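Local coordinates for protein glutamate--cysteine ligase GshA (Methylobacillus flagellatus KT, PDB 3K1T) that probably acts as a ligase that joins glutamate to cysteine, the first step of glutathione synthesis, at residues A46-R51 with V407-A412; G67-L72 with Y347-F352; E343-M348 with F357-T362. All coordinates share one frame; numbering follows the deposited sequence. Where two conformers were deposited one is given.

Interaction 1. Residues A46-R51 with V407-A412; sequences ASVDLR and VVARLA. With SO4 (sulfate ion), chain B.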
loop_
_atom_site.group_PDB
_atom_site.type_symbol
_atom_site.label_atom_id
_atom_site.label_comp_id
_atom_site.label_asym_id
_atom_site.label_seq_id
_atom_site.Cartn_x
_atom_site.Cartn_y
_atom_site.Cartn_z
ATOM N N ALA A 46 9.132 5.868 -9.917
ATOM C CA ALA A 46 10.093 6.959 -9.968
ATOM C C ALA A 46 11.061 6.880 -8.807
ATOM O O ALA A 46 10.748 6.311 -7.744
ATOM C CB ALA A 46 9.354 8.320 -9.939
ATOM N N SER A 47 12.219 7.496 -8.983
ATOM C CA SER A 47 13.137 7.716 -7.870
ATOM C C SER A 47 13.621 9.153 -7.875
ATOM O O SER A 47 13.768 9.777 -8.955
ATOM C CB SER A 47 14.324 6.753 -7.892
ATOM O OG SER A 47 15.160 6.962 -8.996
ATOM N N VAL A 48 13.833 9.705 -6.673
ATOM C CA VAL A 48 14.313 11.066 -6.554
ATOM C C VAL A 48 15.518 11.094 -5.619
ATOM O O VAL A 48 15.434 10.578 -4.492
ATOM C CB VAL A 48 13.199 12.029 -6.028
ATOM C CG1 VAL A 48 13.769 13.433 -5.745
ATOM C CG2 VAL A 48 12.039 12.110 -7.028
ATOM N N ASP A 49 16.620 11.652 -6.114
ATOM C CA ASP A 49 17.843 11.882 -5.349
ATOM C C ASP A 49 17.703 13.204 -4.594
ATOM O O ASP A 49 17.390 14.237 -5.216
ATOM C CB ASP A 49 19.061 12.050 -6.254
ATOM C CG ASP A 49 19.453 10.779 -7.023
ATOM O OD1 ASP A 49 18.758 9.752 -6.933
ATOM O OD2 ASP A 49 20.505 10.819 -7.730
ATOM N N LEU A 50 17.965 13.175 -3.278
ATOM C CA LEU A 50 17.988 14.376 -2.470
ATOM C C LEU A 50 19.392 14.648 -1.925
ATOM O O LEU A 50 20.210 13.734 -1.821
ATOM C CB LEU A 50 17.052 14.231 -1.270
ATOM C CG LEU A 50 15.583 13.847 -1.514
ATOM C CD1 LEU A 50 14.878 13.658 -0.128
ATOM C CD2 LEU A 50 14.880 14.895 -2.405
ATOM N N ARG A 51 19.627 15.905 -1.554
ATOM C CA ARG A 51 20.770 16.295 -0.740
ATOM C C ARG A 51 20.323 17.107 0.471
ATOM O O ARG A 51 19.549 18.065 0.355
ATOM C CB ARG A 51 21.841 17.024 -1.534
ATOM C CG ARG A 51 22.613 16.077 -2.451
ATOM C CD ARG A 51 23.818 16.778 -3.050
ATOM N NE ARG A 51 24.770 15.807 -3.548
ATOM C CZ ARG A 51 25.983 16.101 -3.985
ATOM N NH1 ARG A 51 26.378 17.357 -4.032
ATOM N NH2 ARG A 51 26.796 15.115 -4.394
ATOM N N VAL A 407 8.378 13.838 1.737
ATOM C CA VAL A 407 7.643 15.024 1.283
ATOM C C VAL A 407 8.354 15.706 0.069
ATOM O O VAL A 407 7.744 15.959 -0.987
ATOM C CB VAL A 407 7.427 16.028 2.428
ATOM C CG1 VAL A 407 6.955 17.394 1.873
ATOM C CG2 VAL A 407 6.442 15.477 3.481
ATOM N N VAL A 408 9.656 15.947 0.191
ATOM C CA VAL A 408 10.386 16.622 -0.871
ATOM C C VAL A 408 10.444 15.715 -2.110
ATOM O O VAL A 408 10.293 16.184 -3.240
ATOM C CB VAL A 408 11.787 17.053 -0.415
ATOM C CG1 VAL A 408 12.555 17.755 -1.571
ATOM C CG2 VAL A 408 11.653 17.995 0.861
ATOM N N ALA A 409 10.578 14.413 -1.899
ATOM C CA ALA A 409 10.537 13.469 -3.043
ATOM C C ALA A 409 9.215 13.471 -3.778
ATOM O O ALA A 409 9.190 13.456 -5.017
ATOM C CB ALA A 409 10.885 12.041 -2.601
ATOM N N ARG A 410 8.117 13.563 -3.039
ATOM C CA ARG A 410 6.797 13.683 -3.644
ATOM C C ARG A 410 6.551 15.047 -4.351
ATOM O O ARG A 410 5.831 15.101 -5.336
ATOM C CB ARG A 410 5.699 13.351 -2.638
ATOM C CG ARG A 410 5.605 11.817 -2.338
ATOM C CD ARG A 410 4.495 11.550 -1.353
ATOM N NE ARG A 410 4.835 12.050 -0.017
ATOM C CZ ARG A 410 3.929 12.391 0.920
ATOM N NH1 ARG A 410 2.614 12.232 0.733
ATOM N NH2 ARG A 410 4.330 12.806 2.094
ATOM N N LEU A 411 7.133 16.129 -3.862
ATOM C CA LEU A 411 7.094 17.416 -4.596
ATOM C C LEU A 411 7.801 17.285 -5.933
ATOM O O LEU A 411 7.295 17.758 -6.957
ATOM C CB LEU A 411 7.716 18.555 -3.775
ATOM C CG LEU A 411 7.041 18.921 -2.448
ATOM C CD1 LEU A 411 7.931 19.993 -1.704
ATOM C CD2 LEU A 411 5.643 19.467 -2.712
ATOM N N ALA A 412 8.969 16.649 -5.927
ATOM C CA ALA A 412 9.720 16.413 -7.183
ATOM C C ALA A 412 8.934 15.470 -8.127
ATOM O O ALA A 412 8.916 15.662 -9.338
ATOM C CB ALA A 412 11.117 15.850 -6.876
HETATM S S SO4 B . 18.174 5.178 -9.751
HETATM O O1 SO4 B . 19.220 4.872 -8.803
HETATM O O2 SO4 B . 17.028 4.906 -8.940
HETATM O O3 SO4 B . 18.185 6.566 -10.151
HETATM O O4 SO4 B . 18.246 4.281 -10.927
#

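Interaction 2. Residues G67-L72 with Y347-F352; sequences GGFNNL and YMMDHF. With SO4 (sulfate ion), chain B.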
loop_
_atom_site.group_PDB
_atom_site.type_symbol
_atom_site.label_atom_id
_atom_site.label_comp_id
_atom_site.label_asym_id
_atom_site.label_seq_id
_atom_site.Cartn_x
_atom_site.Cartn_y
_atom_site.Cartn_z
ATOM N N GLY A 67 16.494 2.253 -11.559
ATOM C CA GLY A 67 17.268 1.057 -11.826
ATOM C C GLY A 67 17.967 0.418 -10.647
ATOM O O GLY A 67 18.930 -0.311 -10.829
ATOM N N GLY A 68 17.486 0.703 -9.431
ATOM C CA GLY A 68 18.091 0.192 -8.222
ATOM C C GLY A 68 17.085 -0.542 -7.323
ATOM O O GLY A 68 17.201 -0.520 -6.097
ATOM N N PHE A 69 16.121 -1.232 -7.925
ATOM C CA PHE A 69 15.130 -2.016 -7.145
ATOM C C PHE A 69 15.733 -3.106 -6.273
ATOM O O PHE A 69 15.144 -3.500 -5.268
ATOM C CB PHE A 69 14.024 -2.586 -8.066
ATOM C CG PHE A 69 13.012 -1.553 -8.458
ATOM C CD1 PHE A 69 11.944 -1.270 -7.625
ATOM C CD2 PHE A 69 13.137 -0.859 -9.645
ATOM C CE1 PHE A 69 11.019 -0.272 -7.976
ATOM C CE2 PHE A 69 12.231 0.126 -10.009
ATOM C CZ PHE A 69 11.169 0.442 -9.161
ATOM N N ASN A 70 16.899 -3.597 -6.645
ATOM C CA ASN A 70 17.576 -4.608 -5.862
ATOM C C ASN A 70 18.182 -4.058 -4.553
ATOM O O ASN A 70 18.614 -4.827 -3.717
ATOM C CB ASN A 70 18.685 -5.233 -6.690
ATOM C CG ASN A 70 19.716 -4.217 -7.197
ATOM O OD1 ASN A 70 19.378 -3.289 -7.916
ATOM N ND2 ASN A 70 21.006 -4.437 -6.849
ATOM N N ASN A 71 18.210 -2.732 -4.415
ATOM C CA ASN A 71 18.784 -2.069 -3.234
ATOM C C ASN A 71 17.767 -1.764 -2.162
ATOM O O ASN A 71 18.123 -1.241 -1.102
ATOM C CB ASN A 71 19.454 -0.741 -3.628
ATOM C CG ASN A 71 20.575 -0.904 -4.654
ATOM O OD1 ASN A 71 21.270 -1.907 -4.667
ATOM N ND2 ASN A 71 20.789 0.139 -5.469
ATOM N N LEU A 72 16.492 -2.029 -2.457
ATOM C CA LEU A 72 15.415 -1.780 -1.524
ATOM C C LEU A 72 15.441 -2.778 -0.393
ATOM O O LEU A 72 15.885 -3.920 -0.539
ATOM C CB LEU A 72 14.034 -1.799 -2.222
ATOM C CG LEU A 72 13.842 -0.718 -3.293
ATOM C CD1 LEU A 72 12.477 -0.853 -3.957
ATOM C CD2 LEU A 72 14.041 0.755 -2.767
ATOM N N TYR A 347 12.381 6.056 -3.406
ATOM C CA TYR A 347 11.590 5.299 -4.401
ATOM C C TYR A 347 10.077 5.446 -4.164
ATOM O O TYR A 347 9.586 5.343 -3.012
ATOM C CB TYR A 347 11.981 3.807 -4.355
ATOM C CG TYR A 347 13.119 3.469 -5.268
ATOM C CD1 TYR A 347 14.328 4.190 -5.213
ATOM C CD2 TYR A 347 12.996 2.469 -6.221
ATOM C CE1 TYR A 347 15.361 3.909 -6.086
ATOM C CE2 TYR A 347 14.038 2.160 -7.086
ATOM C CZ TYR A 347 15.209 2.900 -7.030
ATOM O OH TYR A 347 16.214 2.641 -7.925
HETATM N N MSE A 348 9.351 5.649 -5.257
HETATM C CA MSE A 348 7.915 5.755 -5.282
HETATM C C MSE A 348 7.326 4.863 -6.350
HETATM O O MSE A 348 7.944 4.666 -7.398
HETATM C CB MSE A 348 7.482 7.201 -5.500
HETATM C CG MSE A 348 7.754 8.057 -4.222
HETATM SE SE MSE A 348 8.127 9.926 -4.623
HETATM C CE MSE A 348 9.776 9.648 -5.605
HETATM N N MSE A 349 6.160 4.302 -6.055
HETATM C CA MSE A 349 5.299 3.662 -7.051
HETATM C C MSE A 349 3.913 4.268 -6.922
HETATM O O MSE A 349 3.426 4.508 -5.798
HETATM C CB MSE A 349 5.312 2.136 -6.873
HETATM C CG MSE A 349 6.719 1.594 -6.975
HETATM SE SE MSE A 349 6.745 -0.383 -7.085
HETATM C CE MSE A 349 6.405 -0.440 -8.986
ATOM N N ASP A 350 3.305 4.612 -8.049
ATOM C CA ASP A 350 2.153 5.533 -8.042
ATOM C C ASP A 350 2.603 6.744 -7.198
ATOM O O ASP A 350 3.777 7.159 -7.303
ATOM C CB ASP A 350 0.854 4.866 -7.534
ATOM C CG ASP A 350 -0.374 5.771 -7.702
ATOM O OD1 ASP A 350 -0.589 6.240 -8.802
ATOM O OD2 ASP A 350 -1.092 6.045 -6.745
ATOM N N HIS A 351 1.754 7.303 -6.332
ATOM C CA HIS A 351 2.212 8.475 -5.547
ATOM C C HIS A 351 2.634 8.099 -4.116
ATOM O O HIS A 351 2.599 8.945 -3.221
ATOM C CB HIS A 351 1.158 9.583 -5.547
ATOM C CG HIS A 351 -0.210 9.156 -5.070
ATOM N ND1 HIS A 351 -1.301 9.067 -5.920
ATOM C CD2 HIS A 351 -0.659 8.807 -3.838
ATOM C CE1 HIS A 351 -2.363 8.696 -5.218
ATOM N NE2 HIS A 351 -2.005 8.540 -3.953
ATOM N N PHE A 352 3.030 6.848 -3.894
ATOM C CA PHE A 352 3.387 6.352 -2.560
ATOM C C PHE A 352 4.885 6.139 -2.441
ATOM O O PHE A 352 5.522 5.547 -3.334
ATOM C CB PHE A 352 2.649 5.048 -2.261
ATOM C CG PHE A 352 1.172 5.230 -2.167
ATOM C CD1 PHE A 352 0.632 6.009 -1.133
ATOM C CD2 PHE A 352 0.344 4.712 -3.096
ATOM C CE1 PHE A 352 -0.746 6.200 -1.041
ATOM C CE2 PHE A 352 -1.045 4.938 -3.027
ATOM C CZ PHE A 352 -1.570 5.698 -2.007
HETATM S S SO4 B . 18.174 5.178 -9.751
HETATM O O1 SO4 B . 19.220 4.872 -8.803
HETATM O O2 SO4 B . 17.028 4.906 -8.940
HETATM O O3 SO4 B . 18.185 6.566 -10.151
HETATM O O4 SO4 B . 18.246 4.281 -10.927
#

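Interaction 3. Residues E343-M348 with F357-T362; sequences EPVIYM and FYRVHT. With SO4 (sulfate ion), chain B.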
loop_
_atom_site.group_PDB
_atom_site.type_symbol
_atom_site.label_atom_id
_atom_site.label_comp_id
_atom_site.label_asym_id
_atom_site.label_seq_id
_atom_site.Cartn_x
_atom_site.Cartn_y
_atom_site.Cartn_z
ATOM N N GLU A 343 24.277 10.072 0.258
ATOM C CA GLU A 343 23.154 10.879 -0.159
ATOM C C GLU A 343 21.972 9.985 -0.541
ATOM O O GLU A 343 22.164 8.955 -1.175
ATOM C CB GLU A 343 23.521 11.862 -1.286
ATOM C CG GLU A 343 24.204 11.265 -2.533
ATOM C CD GLU A 343 24.789 12.344 -3.408
ATOM O OE1 GLU A 343 23.971 13.068 -4.033
ATOM O OE2 GLU A 343 26.042 12.495 -3.448
ATOM N N PRO A 344 20.758 10.373 -0.134
ATOM C CA PRO A 344 19.616 9.458 -0.261
ATOM C C PRO A 344 18.892 9.503 -1.605
ATOM O O PRO A 344 18.850 10.542 -2.293
ATOM C CB PRO A 344 18.647 9.948 0.842
ATOM C CG PRO A 344 18.943 11.427 0.885
ATOM C CD PRO A 344 20.446 11.507 0.755
ATOM N N VAL A 345 18.307 8.349 -1.926
ATOM C CA VAL A 345 17.462 8.129 -3.103
ATOM C C VAL A 345 16.115 7.577 -2.608
ATOM O O VAL A 345 16.106 6.542 -1.938
ATOM C CB VAL A 345 18.085 7.058 -4.030
ATOM C CG1 VAL A 345 17.278 6.946 -5.345
ATOM C CG2 VAL A 345 19.561 7.338 -4.296
ATOM N N ILE A 346 15.015 8.247 -2.925
ATOM C CA ILE A 346 13.696 7.891 -2.464
ATOM C C ILE A 346 12.915 7.254 -3.629
ATOM O O ILE A 346 12.817 7.856 -4.709
ATOM C CB ILE A 346 12.910 9.147 -1.961
ATOM C CG1 ILE A 346 13.723 9.988 -0.950
ATOM C CG2 ILE A 346 11.497 8.718 -1.421
ATOM C CD1 ILE A 346 14.288 9.271 0.128
ATOM N N TYR A 347 12.381 6.056 -3.406
ATOM C CA TYR A 347 11.590 5.299 -4.401
ATOM C C TYR A 347 10.077 5.446 -4.164
ATOM O O TYR A 347 9.586 5.343 -3.012
ATOM C CB TYR A 347 11.981 3.807 -4.355
ATOM C CG TYR A 347 13.119 3.469 -5.268
ATOM C CD1 TYR A 347 14.328 4.190 -5.213
ATOM C CD2 TYR A 347 12.996 2.469 -6.221
ATOM C CE1 TYR A 347 15.361 3.909 -6.086
ATOM C CE2 TYR A 347 14.038 2.160 -7.086
ATOM C CZ TYR A 347 15.209 2.900 -7.030
ATOM O OH TYR A 347 16.214 2.641 -7.925
HETATM N N MSE A 348 9.351 5.649 -5.257
HETATM C CA MSE A 348 7.915 5.755 -5.282
HETATM C C MSE A 348 7.326 4.863 -6.350
HETATM O O MSE A 348 7.944 4.666 -7.398
HETATM C CB MSE A 348 7.482 7.201 -5.500
HETATM C CG MSE A 348 7.754 8.057 -4.222
HETATM SE SE MSE A 348 8.127 9.926 -4.623
HETATM C CE MSE A 348 9.776 9.648 -5.605
ATOM N N PHE A 357 17.347 4.062 -0.694
ATOM C CA PHE A 357 18.663 3.704 -0.260
ATOM C C PHE A 357 19.578 4.906 -0.300
ATOM O O PHE A 357 19.284 5.870 -0.971
ATOM C CB PHE A 357 19.230 2.531 -1.101
ATOM C CG PHE A 357 19.354 2.824 -2.566
ATOM C CD1 PHE A 357 18.297 2.544 -3.437
ATOM C CD2 PHE A 357 20.523 3.332 -3.084
ATOM C CE1 PHE A 357 18.410 2.780 -4.786
ATOM C CE2 PHE A 357 20.668 3.600 -4.455
ATOM C CZ PHE A 357 19.592 3.334 -5.316
ATOM N N TYR A 358 20.674 4.853 0.459
ATOM C CA TYR A 358 21.746 5.833 0.310
ATOM C C TYR A 358 22.781 5.416 -0.738
ATOM O O TYR A 358 23.157 4.246 -0.808
ATOM C CB TYR A 358 22.488 5.993 1.624
ATOM C CG TYR A 358 21.787 6.835 2.674
ATOM C CD1 TYR A 358 21.878 8.207 2.632
ATOM C CD2 TYR A 358 21.075 6.245 3.728
ATOM C CE1 TYR A 358 21.304 8.997 3.623
ATOM C CE2 TYR A 358 20.490 7.052 4.744
ATOM C CZ TYR A 358 20.619 8.416 4.669
ATOM O OH TYR A 358 20.063 9.232 5.658
ATOM N N ARG A 359 23.272 6.390 -1.486
ATOM C CA ARG A 359 24.480 6.224 -2.296
ATOM C C ARG A 359 25.653 6.643 -1.406
ATOM O O ARG A 359 25.776 7.821 -1.073
ATOM C CB ARG A 359 24.459 7.116 -3.527
ATOM C CG ARG A 359 23.235 6.940 -4.463
ATOM C CD ARG A 359 23.326 7.877 -5.656
ATOM N NE ARG A 359 22.024 8.031 -6.322
ATOM C CZ ARG A 359 21.441 7.108 -7.092
ATOM N NH1 ARG A 359 22.073 5.982 -7.373
ATOM N NH2 ARG A 359 20.222 7.321 -7.602
ATOM N N VAL A 360 26.493 5.676 -1.059
ATOM C CA VAL A 360 27.630 5.888 -0.191
ATOM C C VAL A 360 28.839 5.976 -1.109
ATOM O O VAL A 360 29.225 4.993 -1.765
ATOM C CB VAL A 360 27.760 4.764 0.884
ATOM C CG1 VAL A 360 29.025 4.983 1.817
ATOM C CG2 VAL A 360 26.485 4.619 1.738
ATOM N N HIS A 361 29.395 7.168 -1.206
ATOM C CA HIS A 361 30.513 7.447 -2.125
ATOM C C HIS A 361 31.696 6.510 -1.893
ATOM O O HIS A 361 32.118 6.288 -0.752
ATOM C CB HIS A 361 31.030 8.894 -1.978
ATOM C CG HIS A 361 30.075 9.952 -2.426
ATOM N ND1 HIS A 361 30.504 11.162 -2.928
ATOM C CD2 HIS A 361 28.725 10.027 -2.370
ATOM C CE1 HIS A 361 29.462 11.934 -3.156
ATOM N NE2 HIS A 361 28.368 11.252 -2.873
ATOM N N THR A 362 32.239 5.965 -2.987
ATOM C CA THR A 362 33.470 5.169 -2.911
ATOM C C THR A 362 34.722 6.053 -2.882
ATOM O O THR A 362 35.713 5.666 -2.309
ATOM C CB THR A 362 33.580 4.146 -4.066
ATOM O OG1 THR A 362 33.465 4.842 -5.295
ATOM C CG2 THR A 362 32.459 3.118 -4.010
HETATM S S SO4 B . 18.174 5.178 -9.751
HETATM O O1 SO4 B . 19.220 4.872 -8.803
HETATM O O2 SO4 B . 17.028 4.906 -8.940
HETATM O O3 SO4 B . 18.185 6.566 -10.151
HETATM O O4 SO4 B . 18.246 4.281 -10.927
HETATM O O HOH W 1 21.168 10.013 -4.350
#

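Interaction 1. Residues A46-R51 with V407-A412
V48 rests its CG2 methyl by the flat carbonyl group of A409, 3.7 Å from the carbonyl O. The guanidinium of R410 lies on the far side of the helix, against F33 and E30, while the carboxylate of D49 is on the side of the strand turned from the helix, where it is bridged to R359. What remains between strand and helix is aliphatic. V48 has CG1 anti to the backbone N (chi1 173°), which directs both methyls at the helix. The CB of A412 fits against the pair, 3.8 Å from V48 CG1 and 3.9 Å from V48 CG2. Beside it, the CB atoms of V48 and A409 come within 4.1 Å, and the small alanines let the strand approach closely. Two residues on, L50 brings its CD2 branch to CG1 of V408 at 3.8 Å, the two side chains crossing at a slant. V408, A409 and A412 thus present one side of the helix to the sheet; the segment axes pass 8.4 Å apart, their directions 122° from each other. S47 faces the other way, its OG bonded at 2.8 Å to O2 of a sulfate that probably came from the crystallisation liquor. Strand 45-52 runs between strands 57-63 and 340-349, and helix 398-421 is backed in turn by helix 210-226, where L411 packs on V218 and F222.

Interaction 2. Residues G67-L72 with Y347-F352
Y347 opens the second segment and takes part in nearly every touch, the exception being M349 on F69. The CD2-CE2 edge of its ring points into the face of F69, with CE2 over the centre of that ring; the planes stand at 86° and the centroids lie 5.0 Å apart, a T-shaped pair. L72, its CG anti to the carbonyl carbon (chi1 -62°), comes over a face of the tyrosine instead and sets its CD2 methyl 3.8 Å from Y347 CG in a CH-pi contact. At the far end, Y347 OH receives a weak bond from G68 N at 2.8 Å and gives a weak one to sulfate O2. A side chain at G68 would probably run into this hydroxyl. G67 N bonds to sulfate O4 at 2.8 Å, and loop and strand share the anion. M349, present as selenomethionine, brings SE to 4.4 Å from F69 CE1. The chain then reverses through a type II' turn from M349 to F352, closed by F352 N to M349 O at 3.0 Å. H351 in this turn reaches E89 of the second subunit. Helix 109-124 receives F69 through L118 and I121, while helix 77-91 packs on M349 through A83 and A84.

Interaction 3. Residues E343-M348 with F357-T362
E343 and R359 form an antiparallel hydrogen-bonded pair, with R359 N to E343 O at 2.8 Å, and V345 pairs with F357 in the same way. P344 and Y358 make the non-hydrogen-bonded pair between them, P344 CD lying 3.9 Å from Y358 CE1. This ladder is the tight part. On the side carrying V345 and F357, the CB of V345 sits over the centre of the F357 ring. That ring also reaches Y347, CE1 to CE1 at 3.5 Å, with planes inclined by 50°. Near the open end of the hairpin, H361 NE2 donates to E343 OE2 at 2.7 Å; the oxygen accepts through its anti lone pair and lies in the imidazole plane, carboxylate and ring being 19° apart. R51 forms a salt bridge to the same oxygen, and E368 bonds ND1 of H361. R359 stays extended from CG to NE and carries its guanidinium to the sulfate, where NH2 binds O1 at 2.9 Å (160° at the hydrogen). The same NH2 forms a salt bridge with D49 OD1, and F377 adds a cation-pi contact. Looseness is confined to the partly exposed periphery, where the bonds from NH1 to O1 and NH2 to O3 are weak and a water holds NE, also weakly. A leucine in place of R359 would probably leave D49 without this salt-bridge mate and deprive the sulfate of the guanidinium. The hairpin of strands 340-349 and 352-361 lies between strands 45-52 and 377-381, with Y405 and F402 of helix 398-421 against P344 and Y358.

In the fold
All three contacts are largely buried and meet on one antiparallel sheet, where strand 340-349 is the common element: it pairs with strand 45-52 of interaction 1 and carries one segment each of interactions 2 and 3. Their chemistry follows their place. Interaction 1, nearest the centre of the chain, is mainly aliphatic across the two segments and packs helix 398-421 on the sheet. Interaction 2 is aromatic and ties a loop to the sheet; interaction 3 is a backbone ladder edged with charges. Backbone hydrogen bonds A46 O with M348 N and V48 O with I346 N, and the R51-E343 salt bridge, connect them. One sulfate touches all three, perhaps marking an anion pocket away from helix 398-421.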